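Local coordinates for protein endoglycosidase (Bacteroides thetaiotaomicron, PDB 6Q64) that probably hydrolyses O-glycosidic bonds of complex N-glycans as an endo-acting member of glycoside hydrolase family 18, at residues A[63-66]-A[67-70]; A[135-138]-A[139-142]; A[208-211]-A[212-215]; A[241-244]-A[245-248]; A[274-277]-A[278-282]. The protein carries 1 engineered substitution. One frame throughout, in Å; residues are numbered along the deposited sequence.

Contact 1: residues A[63-66]-A[67-70]; sequences REYR and KTPH
Thr68 folds back on the last turn of helix 53-65 and sets its hydroxyl on the carbonyl of Tyr65, with OG1 2.7 Å from Tyr65 O, in the carbonyl plane and on a lone pair. A chi1 of 77°, which holds OG1 between the backbone N and the carbonyl carbon, turns the hydroxyl to that helix end. The amide of Thr68 adds weak bonds to Glu64 O and Tyr65 O, while Lys67 N gives a firmer one to Glu64 O (2.8 Å).

Packing is close on the inner side. Tyr65 lays CE2 over one face of the His70 imidazole, offset toward its rim, with ring centroids 4.4 Å apart and planes inclined by 31°. Arg66 O meets the edge of the same ring, 3.5 Å from His70 CE1. Within this TIM barrel, the turn leads the chain from helix 53-65 into strand 72-76. The imidazole is held from two ends, His70 ND1 donating to Thr68 O at 3.0 Å and NE2 bonding Asp99, whose other carboxylate oxygen forms a salt bridge with Arg66, which also bonds Asp96 O. With a leucine in place of His70, Thr68 O and Asp99 would probably each lose a polar mate, and the Tyr65 ring its flat neighbour.

The solvent side is sparser. There Glu64 and Lys67, both exposed, slant across each other and join in a salt bridge of 2.7 Å between Glu64 OE1 and Lys67 NZ. The lysine chain bends in its outer half to reach the acid, and its CG passes 3.7 Å from Arg63 O.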
loop_
_atom_site.group_PDB
_atom_site.type_symbol
_atom_site.label_atom_id
_atom_site.label_comp_id
_atom_site.label_asym_id
_atom_site.label_seq_id
_atom_site.Cartn_x
_atom_site.Cartn_y
_atom_site.Cartn_z
ATOM N N ARG A 63 -14.907 -10.778 -3.903
ATOM C CA ARG A 63 -14.650 -10.786 -2.445
ATOM C C ARG A 63 -13.944 -12.097 -2.056
ATOM O O ARG A 63 -13.038 -12.007 -1.200
ATOM C CB ARG A 63 -15.954 -10.545 -1.683
ATOM C CG ARG A 63 -16.138 -9.112 -1.203
ATOM C CD ARG A 63 -17.371 -8.969 -0.304
ATOM N NE ARG A 63 -18.539 -8.590 -1.098
ATOM C CZ ARG A 63 -19.588 -9.356 -1.365
ATOM N NH1 ARG A 63 -19.709 -10.561 -0.842
ATOM N NH2 ARG A 63 -20.544 -8.884 -2.143
ATOM N N GLU A 64 -14.334 -13.238 -2.652
ATOM C CA GLU A 64 -13.694 -14.567 -2.437
ATOM C C GLU A 64 -12.239 -14.508 -2.917
ATOM O O GLU A 64 -11.325 -14.709 -2.113
ATOM C CB GLU A 64 -14.463 -15.694 -3.135
ATOM C CG GLU A 64 -15.666 -16.210 -2.343
ATOM C CD GLU A 64 -15.385 -16.990 -1.051
ATOM O OE1 GLU A 64 -14.976 -16.376 -0.017
ATOM O OE2 GLU A 64 -15.597 -18.227 -1.063
ATOM N N TYR A 65 -12.040 -14.234 -4.191
ATOM C CA TYR A 65 -10.721 -14.043 -4.848
ATOM C C TYR A 65 -9.711 -13.323 -3.936
ATOM O O TYR A 65 -8.524 -13.673 -3.852
ATOM C CB TYR A 65 -10.927 -13.186 -6.098
ATOM C CG TYR A 65 -9.670 -12.911 -6.864
ATOM C CD1 TYR A 65 -9.033 -13.947 -7.529
ATOM C CD2 TYR A 65 -9.119 -11.639 -6.913
ATOM C CE1 TYR A 65 -7.862 -13.737 -8.231
ATOM C CE2 TYR A 65 -7.941 -11.409 -7.608
ATOM C CZ TYR A 65 -7.328 -12.460 -8.286
ATOM O OH TYR A 65 -6.187 -12.270 -9.017
ATOM N N ARG A 66 -10.164 -12.242 -3.331
ATOM C CA ARG A 66 -9.344 -11.295 -2.534
ATOM C C ARG A 66 -8.584 -12.100 -1.465
ATOM O O ARG A 66 -7.526 -11.665 -1.012
ATOM C CB ARG A 66 -10.343 -10.295 -1.926
ATOM C CG ARG A 66 -9.822 -8.902 -1.605
ATOM C CD ARG A 66 -10.510 -7.860 -2.466
ATOM N NE ARG A 66 -9.816 -7.750 -3.727
ATOM C CZ ARG A 66 -10.199 -7.035 -4.763
ATOM N NH1 ARG A 66 -11.326 -6.337 -4.744
ATOM N NH2 ARG A 66 -9.416 -7.039 -5.827
ATOM N N LYS A 67 -9.169 -13.224 -1.052
ATOM C CA LYS A 67 -8.802 -14.023 0.139
ATOM C C LYS A 67 -7.978 -15.229 -0.324
ATOM O O LYS A 67 -7.258 -15.783 0.480
ATOM C CB LYS A 67 -10.085 -14.422 0.878
ATOM C CG LYS A 67 -10.855 -13.261 1.507
ATOM C CD LYS A 67 -12.016 -13.650 2.440
ATOM C CE LYS A 67 -12.902 -14.790 1.956
ATOM N NZ LYS A 67 -14.244 -14.322 1.523
ATOM N N THR A 68 -8.096 -15.629 -1.583
ATOM C CA THR A 68 -7.170 -16.593 -2.213
ATOM C C THR A 68 -5.809 -15.914 -2.304
ATOM O O THR A 68 -5.729 -14.701 -2.124
ATOM C CB THR A 68 -7.661 -17.046 -3.590
ATOM O OG1 THR A 68 -7.379 -15.983 -4.513
ATOM C CG2 THR A 68 -9.120 -17.444 -3.572
ATOM N N PRO A 69 -4.714 -16.682 -2.546
ATOM C CA PRO A 69 -3.373 -16.128 -2.672
ATOM C C PRO A 69 -3.049 -15.958 -4.166
ATOM O O PRO A 69 -3.250 -16.855 -4.968
ATOM C CB PRO A 69 -2.580 -17.208 -1.930
ATOM C CG PRO A 69 -3.237 -18.507 -2.375
ATOM C CD PRO A 69 -4.678 -18.152 -2.697
ATOM N N HIS A 70 -2.589 -14.758 -4.503
ATOM C CA HIS A 70 -2.546 -14.226 -5.881
ATOM C C HIS A 70 -1.564 -13.066 -5.894
ATOM O O HIS A 70 -1.146 -12.672 -4.820
ATOM C CB HIS A 70 -3.947 -13.800 -6.341
ATOM C CG HIS A 70 -4.533 -12.655 -5.598
ATOM N ND1 HIS A 70 -5.248 -12.834 -4.424
ATOM C CD2 HIS A 70 -4.539 -11.329 -5.871
ATOM C CE1 HIS A 70 -5.613 -11.647 -3.959
ATOM N NE2 HIS A 70 -5.216 -10.702 -4.853
#

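Contact 2: residues A[135-138]-A[139-142]; sequences IQDL and GDQL
Asp140 OD2 receives the backbone N-H of Asp137 in a nearly straight bond (168°) that is nonetheless weak, at 3.2 Å between N and OD2. The acid closes a turn in the loop that leaves strand 128-135 of the TIM barrel and runs on toward helix 149-155. Its carboxylate tucks back against the residue it binds: Asp140 CG lies 3.4 Å from Asp137 O, and OD1 lies 3.6 Å from Asp137 CB. The two acids are therefore near neighbours, with Asp137 OD2 and Asp140 OD1 4.3 Å apart. Asp137 turns its other oxygen, OD1, to the backbone N of Thr198.

Leu138, at the far side of the turn, carries the hydrophobic part. With CG anti to the backbone N (chi1 165°), its side chain packs on Trp153 and Val154 of helix 149-155 and on Val166 and Tyr169 of helix 162-179. Tyr169 also bonds Asp140 O through its hydroxyl, so one aromatic residue serves both halves of the turn. Before the turn, the backbone of Gln136 is tied to Leu199 and Ala200, and Gln136 CB sits 3.6 Å from Asp140 OD2.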
loop_
_atom_site.group_PDB
_atom_site.type_symbol
_atom_site.label_atom_id
_atom_site.label_comp_id
_atom_site.label_asym_id
_atom_site.label_seq_id
_atom_site.Cartn_x
_atom_site.Cartn_y
_atom_site.Cartn_z
ATOM N N ILE A 135 7.254 8.715 7.863
ATOM C CA ILE A 135 7.605 8.742 9.306
ATOM C C ILE A 135 9.111 8.980 9.434
ATOM O O ILE A 135 9.946 8.223 8.805
ATOM C CB ILE A 135 6.987 7.547 10.036
ATOM C CG1 ILE A 135 5.489 7.844 10.130
ATOM C CG2 ILE A 135 7.613 7.331 11.400
ATOM C CD1 ILE A 135 4.644 6.721 10.612
ATOM N N GLN A 136 9.362 10.130 10.074
ATOM C CA GLN A 136 10.644 10.857 10.219
ATOM C C GLN A 136 10.719 11.276 11.682
ATOM O O GLN A 136 11.507 10.647 12.407
ATOM C CB GLN A 136 10.705 12.051 9.262
ATOM C CG GLN A 136 11.714 13.127 9.653
ATOM C CD GLN A 136 12.319 13.839 8.463
ATOM O OE1 GLN A 136 12.696 13.224 7.463
ATOM N NE2 GLN A 136 12.425 15.154 8.565
ATOM N N ASP A 137 9.890 12.233 12.111
ATOM C CA ASP A 137 9.952 12.754 13.508
ATOM C C ASP A 137 8.753 12.240 14.305
ATOM O O ASP A 137 7.750 11.863 13.671
ATOM C CB ASP A 137 10.107 14.277 13.532
ATOM C CG ASP A 137 11.407 14.717 12.878
ATOM O OD1 ASP A 137 12.485 14.283 13.340
ATOM O OD2 ASP A 137 11.338 15.445 11.880
ATOM N N LEU A 138 8.896 12.192 15.633
ATOM C CA LEU A 138 7.872 11.669 16.572
ATOM C C LEU A 138 6.528 12.308 16.232
ATOM O O LEU A 138 5.614 11.582 15.820
ATOM C CB LEU A 138 8.279 11.977 18.014
ATOM C CG LEU A 138 7.178 11.832 19.066
ATOM C CD1 LEU A 138 6.431 10.517 18.941
ATOM C CD2 LEU A 138 7.747 11.969 20.468
ATOM N N GLY A 139 6.410 13.616 16.399
ATOM C CA GLY A 139 5.229 14.354 15.922
ATOM C C GLY A 139 5.328 14.574 14.428
ATOM O O GLY A 139 6.260 15.303 14.010
ATOM N N ASP A 140 4.446 13.957 13.648
ATOM C CA ASP A 140 4.463 14.139 12.178
ATOM C C ASP A 140 3.026 14.046 11.673
ATOM O O ASP A 140 2.473 12.941 11.748
ATOM C CB ASP A 140 5.407 13.147 11.492
ATOM C CG ASP A 140 6.744 13.743 11.045
ATOM O OD1 ASP A 140 7.119 14.825 11.525
ATOM O OD2 ASP A 140 7.417 13.110 10.220
ATOM N N GLN A 141 2.451 15.180 11.247
ATOM C CA GLN A 141 1.135 15.258 10.557
ATOM C C GLN A 141 -0.013 15.077 11.551
ATOM O O GLN A 141 -1.150 15.053 11.085
ATOM C CB GLN A 141 0.954 14.179 9.475
ATOM C CG GLN A 141 2.028 14.176 8.393
ATOM C CD GLN A 141 1.852 15.327 7.436
ATOM O OE1 GLN A 141 1.060 15.255 6.497
ATOM N NE2 GLN A 141 2.574 16.410 7.677
ATOM N N LEU A 142 0.247 14.900 12.845
ATOM C CA LEU A 142 -0.840 14.890 13.860
ATOM C C LEU A 142 -0.534 15.962 14.896
ATOM O O LEU A 142 -1.222 16.002 15.941
ATOM C CB LEU A 142 -0.967 13.515 14.521
ATOM C CG LEU A 142 -1.509 12.373 13.659
ATOM C CD1 LEU A 142 -1.702 11.124 14.512
ATOM C CD2 LEU A 142 -2.822 12.736 12.973
#

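Contact 3: residues A[208-211]-A[212-215]; sequences SGNN and KMQV
Asn210 is the N-cap of helix 211-224, the helix that follows strand 184-189 in the TIM barrel, and its side-chain oxygen reaches over the first turn to the backbone of Met213. The bond from Met213 N to Asn210 OD1 is 3.2 Å long and almost straight (173°), though OD1 lies too close to the Lys212 side chain in the model and its exact place is doubtful. A chi1 of -166° swings the Asn210 amide away from its own backbone N and lays it beside Met213, a selenomethionine, whose CB is 3.4 Å from Asn210 ND2. The same ND2 donates to Leu199 O, which holds the cap from its other end.

Inside the turn, Gln214 N makes a weak bond to Asn210 O, and Val215 N a better one of 3.2 Å to Asn211 O. On the outer side Asn211 and Gln214 cross obliquely with their amide planes nearly parallel, 5° apart, and Asn211 OD1 comes within 3.9 Å of Gln214 CG. The glutamine amide does its polar work elsewhere, OE1 with Thr244 and NE2 with Glu218. Val215 rests on Ile163 and Lys167 of helix 162-179, while its CG1 stays 3.6 Å from Asn211 O. Met213 bends twice along its chain and curls back, bringing CE to 4.1 Å from Asn210 ND2.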
loop_
_atom_site.group_PDB
_atom_site.type_symbol
_atom_site.label_atom_id
_atom_site.label_comp_id
_atom_site.label_asym_id
_atom_site.label_seq_id
_atom_site.Cartn_x
_atom_site.Cartn_y
_atom_site.Cartn_z
ATOM N N SER A 208 16.571 -4.409 20.376
ATOM C CA SER A 208 18.052 -4.489 20.398
ATOM C C SER A 208 18.634 -3.387 19.489
ATOM O O SER A 208 19.808 -3.030 19.651
ATOM C CB SER A 208 18.453 -5.940 20.059
ATOM O OG SER A 208 19.686 -6.047 19.350
ATOM N N GLY A 209 17.819 -2.790 18.613
ATOM C CA GLY A 209 18.247 -1.690 17.715
ATOM C C GLY A 209 17.466 -0.401 17.945
ATOM O O GLY A 209 17.720 0.271 18.899
ATOM N N ASN A 210 16.529 -0.067 17.069
ATOM C CA ASN A 210 15.651 1.119 17.176
ATOM C C ASN A 210 14.438 0.758 18.026
ATOM O O ASN A 210 13.414 0.416 17.445
ATOM C CB ASN A 210 15.202 1.554 15.781
ATOM C CG ASN A 210 14.594 2.939 15.739
ATOM O OD1 ASN A 210 14.192 3.497 16.767
ATOM N ND2 ASN A 210 14.518 3.474 14.530
ATOM N N ASN A 211 14.552 0.788 19.343
ATOM C CA ASN A 211 13.464 0.289 20.220
ATOM C C ASN A 211 12.269 1.231 20.112
ATOM O O ASN A 211 11.184 0.827 20.596
ATOM C CB ASN A 211 13.853 0.202 21.694
ATOM C CG ASN A 211 12.800 -0.468 22.564
ATOM O OD1 ASN A 211 12.227 -1.519 22.174
ATOM N ND2 ASN A 211 12.580 0.099 23.778
ATOM N N LYS A 212 12.463 2.454 19.588
ATOM C CA LYS A 212 11.390 3.496 19.595
ATOM C C LYS A 212 10.477 3.166 18.424
ATOM O O LYS A 212 9.274 2.937 18.612
ATOM C CB LYS A 212 11.910 4.946 19.653
ATOM C CG LYS A 212 13.036 5.310 18.702
ATOM C CD LYS A 212 13.862 6.520 19.102
ATOM C CE LYS A 212 15.115 6.570 18.247
ATOM N NZ LYS A 212 15.642 7.944 18.169
HETATM N N MSE A 213 11.103 2.966 17.262
HETATM C CA MSE A 213 10.381 2.429 16.124
HETATM C C MSE A 213 9.762 1.060 16.435
HETATM O O MSE A 213 8.816 0.659 15.787
HETATM C CB MSE A 213 11.285 2.412 14.887
HETATM C CG MSE A 213 10.512 2.594 13.575
HETATM SE SE MSE A 213 9.286 4.163 13.489
HETATM C CE MSE A 213 10.913 5.201 13.503
ATOM N N GLN A 214 10.257 0.340 17.438
ATOM C CA GLN A 214 9.753 -0.987 17.739
ATOM C C GLN A 214 8.431 -0.872 18.503
ATOM O O GLN A 214 7.490 -1.630 18.188
ATOM C CB GLN A 214 10.795 -1.779 18.535
ATOM C CG GLN A 214 10.271 -3.057 19.186
ATOM C CD GLN A 214 10.053 -4.191 18.191
ATOM O OE1 GLN A 214 10.729 -4.290 17.159
ATOM N NE2 GLN A 214 9.110 -5.053 18.520
ATOM N N VAL A 215 8.344 0.002 19.499
ATOM C CA VAL A 215 7.097 0.065 20.329
ATOM C C VAL A 215 6.066 0.920 19.565
ATOM O O VAL A 215 4.838 0.792 19.824
ATOM C CB VAL A 215 7.360 0.493 21.792
ATOM C CG1 VAL A 215 7.951 1.884 21.895
ATOM C CG2 VAL A 215 6.112 0.356 22.664
#

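Contact 4: residues A[241-244]-A[245-248]; sequences STET and SKLV
Thr244 and Ser245, in the short, weakly bonded helix 242-245, and Lys246 just after it carry this contact; Ser241 caps the helix start, and the chain goes on to strand 251-254 of the TIM barrel. Thr244 belongs to the cap: its N donates to Ser241 OG at 3.1 Å, and its hydroxyl also bonds Ile205 O, besides Gln214 of helix 211-224. At its other end Thr244 O accepts from Leu247 N (2.8 Å), with Leu247 CB pressed to 3.2 Å from the same oxygen; the leucine then leans on Ile217 and Glu218 of helix 211-224.

Ser245 ties back twice. Its N meets Ser241 O at 2.8 Å, nearly along the C=O axis, and its OG donates to Thr242 O at 2.7 Å, tilted 26° from the carbonyl plane, while accepting from Asp274 N. An alanine here would remove that hydroxyl and is likely to leave Thr242 O without this donor and Asp274 N without its acceptor. Ser245 also opens a type I beta turn that ends at Val248 and leads the chain out of the helix.

Lys246 closes the exposed flank. Its N bonds Glu243 O, and its side chain runs beside that of Glu243, both pointing the same way. The pair ends in a salt bridge, Lys246 NZ lying 2.8 Å from Glu243 OE2 on the syn side of the carboxylate, 24° out of its plane.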
loop_
_atom_site.group_PDB
_atom_site.type_symbol
_atom_site.label_atom_id
_atom_site.label_comp_id
_atom_site.label_asym_id
_atom_site.label_seq_id
_atom_site.Cartn_x
_atom_site.Cartn_y
_atom_site.Cartn_z
ATOM N N SER A 241 13.443 -6.051 11.831
ATOM C CA SER A 241 13.934 -7.322 12.416
ATOM C C SER A 241 13.002 -8.457 11.993
ATOM O O SER A 241 11.859 -8.187 11.706
ATOM C CB SER A 241 14.025 -7.246 13.897
ATOM O OG SER A 241 12.734 -7.244 14.491
ATOM N N THR A 242 13.501 -9.685 11.966
ATOM C CA THR A 242 12.735 -10.911 11.648
ATOM C C THR A 242 11.433 -10.862 12.460
ATOM O O THR A 242 10.349 -11.013 11.877
ATOM C CB THR A 242 13.588 -12.169 11.905
ATOM O OG1 THR A 242 14.852 -12.147 11.242
ATOM C CG2 THR A 242 12.950 -13.438 11.405
ATOM N N GLU A 243 11.534 -10.660 13.767
ATOM C CA GLU A 243 10.374 -10.793 14.680
ATOM C C GLU A 243 9.400 -9.662 14.402
ATOM O O GLU A 243 8.191 -9.926 14.387
ATOM C CB GLU A 243 10.785 -10.757 16.154
ATOM C CG GLU A 243 11.241 -12.098 16.677
ATOM C CD GLU A 243 10.329 -13.241 16.276
ATOM O OE1 GLU A 243 9.120 -13.167 16.661
ATOM O OE2 GLU A 243 10.822 -14.171 15.548
ATOM N N THR A 244 9.921 -8.448 14.262
ATOM C CA THR A 244 9.111 -7.218 14.082
ATOM C C THR A 244 8.404 -7.326 12.714
ATOM O O THR A 244 7.215 -6.988 12.607
ATOM C CB THR A 244 9.980 -5.967 14.291
ATOM O OG1 THR A 244 10.742 -6.027 15.500
ATOM C CG2 THR A 244 9.152 -4.712 14.362
ATOM N N SER A 245 9.077 -7.882 11.715
ATOM C CA SER A 245 8.494 -8.142 10.383
ATOM C C SER A 245 7.177 -8.937 10.510
ATOM O O SER A 245 6.303 -8.783 9.653
ATOM C CB SER A 245 9.501 -8.808 9.467
ATOM O OG SER A 245 9.364 -10.220 9.491
ATOM N N LYS A 246 7.011 -9.788 11.514
ATOM C CA LYS A 246 5.754 -10.569 11.644
ATOM C C LYS A 246 4.591 -9.629 11.969
ATOM O O LYS A 246 3.453 -10.033 11.798
ATOM C CB LYS A 246 5.893 -11.667 12.697
ATOM C CG LYS A 246 6.881 -12.755 12.306
ATOM C CD LYS A 246 7.086 -13.835 13.352
ATOM C CE LYS A 246 7.952 -14.973 12.852
ATOM N NZ LYS A 246 8.892 -15.410 13.900
ATOM N N LEU A 247 4.865 -8.406 12.402
ATOM C CA LEU A 247 3.806 -7.460 12.828
ATOM C C LEU A 247 3.368 -6.564 11.656
ATOM O O LEU A 247 2.399 -5.764 11.847
ATOM C CB LEU A 247 4.354 -6.612 13.975
ATOM C CG LEU A 247 4.540 -7.306 15.316
ATOM C CD1 LEU A 247 4.887 -6.254 16.352
ATOM C CD2 LEU A 247 3.307 -8.098 15.739
ATOM N N VAL A 248 4.026 -6.719 10.508
ATOM C CA VAL A 248 3.811 -5.919 9.279
ATOM C C VAL A 248 3.369 -6.812 8.116
ATOM O O VAL A 248 4.087 -7.752 7.756
ATOM C CB VAL A 248 5.105 -5.183 8.960
ATOM C CG1 VAL A 248 5.062 -4.554 7.589
ATOM C CG2 VAL A 248 5.374 -4.155 10.033
#

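Contact 5: residues A[274-277]-A[278-282]; sequences DDWE and RKTII
Between Asp275 and Lys279 the chain winds through little more than one helical turn, with Lys279 N bonded to Asp275 O at 3.3 Å, before Thr280 straightens it into strand 280-285. Lys279 swings its side chain across Asp275 at about a right angle, its CD 3.8 Å from Asp275 CB. A chi3 of 56° bends the lysine there, and its NZ is taken up by Tyr251 OH, Ser245 O and Val248 O. Asp274 OD2, at 4.4 Å from that NZ, is too distant for a salt bridge but would probably favour the positive charge.

Arg278 starts out beside Asp275, the two pointing the same way, with Arg278 CB 3.8 Å from Asp275 OD1. The guanidinium then departs from the acid and donates to the backbone oxygens of His70 and Arg326.

Thr280 turns its hydroxyl back to the helix. OG1 donates to Trp276 O, although the modelled separation is too short to be taken at face value, and Thr280 N adds a weak bond to Glu277 O. The same hydroxyl lies at the edge of the Trp276 ring, 4.2 Å from CE3. Glu277 CG sits over the centre of one indole face, 3.7 Å above the plane, and the glutamate's OE2 bonds Ser323. This is a short helix-to-strand junction of the TIM barrel, feeding strand 280-285 into its place between strands 251-254 and 329-333.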
loop_
_atom_site.group_PDB
_atom_site.type_symbol
_atom_site.label_atom_id
_atom_site.label_comp_id
_atom_site.label_asym_id
_atom_site.label_seq_id
_atom_site.Cartn_x
_atom_site.Cartn_y
_atom_site.Cartn_z
ATOM N N ASP A 274 10.284 -12.123 7.614
ATOM C CA ASP A 274 9.380 -13.293 7.617
ATOM C C ASP A 274 8.712 -13.299 6.247
ATOM O O ASP A 274 8.273 -12.236 5.798
ATOM C CB ASP A 274 8.416 -13.295 8.806
ATOM C CG ASP A 274 7.566 -14.558 8.907
ATOM O OD1 ASP A 274 8.138 -15.645 9.065
ATOM O OD2 ASP A 274 6.334 -14.453 8.822
ATOM N N ASP A 275 8.776 -14.429 5.558
ATOM C CA ASP A 275 7.920 -14.723 4.390
ATOM C C ASP A 275 8.041 -13.621 3.340
ATOM O O ASP A 275 7.029 -13.198 2.789
ATOM C CB ASP A 275 6.483 -14.848 4.865
ATOM C CG ASP A 275 5.564 -15.437 3.818
ATOM O OD1 ASP A 275 6.076 -16.086 2.829
ATOM O OD2 ASP A 275 4.356 -15.236 3.997
ATOM N N TRP A 276 9.249 -13.197 3.033
ATOM C CA TRP A 276 9.450 -11.964 2.255
ATOM C C TRP A 276 8.895 -12.026 0.823
ATOM O O TRP A 276 8.392 -11.012 0.364
ATOM C CB TRP A 276 10.917 -11.617 2.306
ATOM C CG TRP A 276 11.802 -12.572 1.598
ATOM C CD1 TRP A 276 12.440 -13.650 2.123
ATOM C CD2 TRP A 276 12.219 -12.472 0.239
ATOM N NE1 TRP A 276 13.216 -14.243 1.173
ATOM C CE2 TRP A 276 13.098 -13.555 0.008
ATOM C CE3 TRP A 276 11.894 -11.609 -0.808
ATOM C CZ2 TRP A 276 13.692 -13.776 -1.228
ATOM C CZ3 TRP A 276 12.492 -11.810 -2.031
ATOM C CH2 TRP A 276 13.371 -12.883 -2.236
ATOM N N GLU A 277 8.989 -13.146 0.129
ATOM C CA GLU A 277 8.476 -13.297 -1.257
ATOM C C GLU A 277 6.989 -12.995 -1.311
ATOM O O GLU A 277 6.614 -12.137 -2.116
ATOM C CB GLU A 277 8.629 -14.706 -1.801
ATOM C CG GLU A 277 10.084 -15.099 -1.973
ATOM C CD GLU A 277 10.586 -16.134 -0.982
ATOM O OE1 GLU A 277 10.307 -15.958 0.218
ATOM O OE2 GLU A 277 11.250 -17.097 -1.432
ATOM N N ARG A 278 6.175 -13.657 -0.497
ATOM C CA ARG A 278 4.694 -13.535 -0.607
ATOM C C ARG A 278 4.190 -12.234 0.036
ATOM O O ARG A 278 3.073 -11.807 -0.289
ATOM C CB ARG A 278 4.026 -14.807 -0.086
ATOM C CG ARG A 278 4.235 -15.997 -1.025
ATOM C CD ARG A 278 3.690 -15.817 -2.443
ATOM N NE ARG A 278 2.295 -15.406 -2.300
ATOM C CZ ARG A 278 1.655 -14.508 -3.036
ATOM N NH1 ARG A 278 0.395 -14.228 -2.754
ATOM N NH2 ARG A 278 2.242 -13.884 -4.040
ATOM N N LYS A 279 4.979 -11.558 0.859
ATOM C CA LYS A 279 4.519 -10.296 1.475
ATOM C C LYS A 279 5.174 -9.080 0.802
ATOM O O LYS A 279 4.906 -7.931 1.224
ATOM C CB LYS A 279 4.832 -10.300 2.963
ATOM C CG LYS A 279 4.195 -11.424 3.751
ATOM C CD LYS A 279 4.747 -11.522 5.171
ATOM C CE LYS A 279 4.628 -10.260 5.984
ATOM N NZ LYS A 279 4.980 -10.529 7.397
ATOM N N THR A 280 6.037 -9.291 -0.178
ATOM C CA THR A 280 6.729 -8.153 -0.814
ATOM C C THR A 280 5.868 -7.632 -1.975
ATOM O O THR A 280 5.331 -8.431 -2.782
ATOM C CB THR A 280 8.155 -8.526 -1.212
ATOM O OG1 THR A 280 8.915 -8.800 -0.032
ATOM C CG2 THR A 280 8.803 -7.393 -1.962
ATOM N N ILE A 281 5.725 -6.319 -2.044
ATOM C CA ILE A 281 5.048 -5.613 -3.165
ATOM C C ILE A 281 6.095 -4.729 -3.834
ATOM O O ILE A 281 6.789 -3.999 -3.110
ATOM C CB ILE A 281 3.813 -4.840 -2.658
ATOM C CG1 ILE A 281 2.621 -5.781 -2.485
ATOM C CG2 ILE A 281 3.444 -3.726 -3.601
ATOM C CD1 ILE A 281 1.629 -5.323 -1.460
ATOM N N ILE A 282 6.221 -4.812 -5.156
ATOM C CA ILE A 282 7.153 -3.928 -5.903
ATOM C C ILE A 282 6.316 -2.990 -6.768
ATOM O O ILE A 282 5.298 -3.421 -7.331
ATOM C CB ILE A 282 8.173 -4.733 -6.704
ATOM C CG1 ILE A 282 7.588 -6.033 -7.267
ATOM C CG2 ILE A 282 9.364 -5.002 -5.813
ATOM C CD1 ILE A 282 8.504 -6.748 -8.258
#

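Contacts 1, 4 and 5 sit where the chain enters strands 72-76, 251-254 and 280-285, whereas contacts 2 and 3 belong to connections leaving strands 128-135 and 184-189. Contact 5 bonds to both others of the first group, its centre about 17 Å from that of contact 1 and about 12 Å from that of contact 4. Contacts 3 and 4, also about 12 Å apart between centres, meet through Gln214 and Thr244; contacts 2 and 3 touch through Ile135 and Met213, which border strand 184-189 by a backbone bond to Asp188 and by packing on Tyr189. Along it runs the acidic motif of family 18; just past it the engineered glutamine replaces the final glutamate, catalytic in this family.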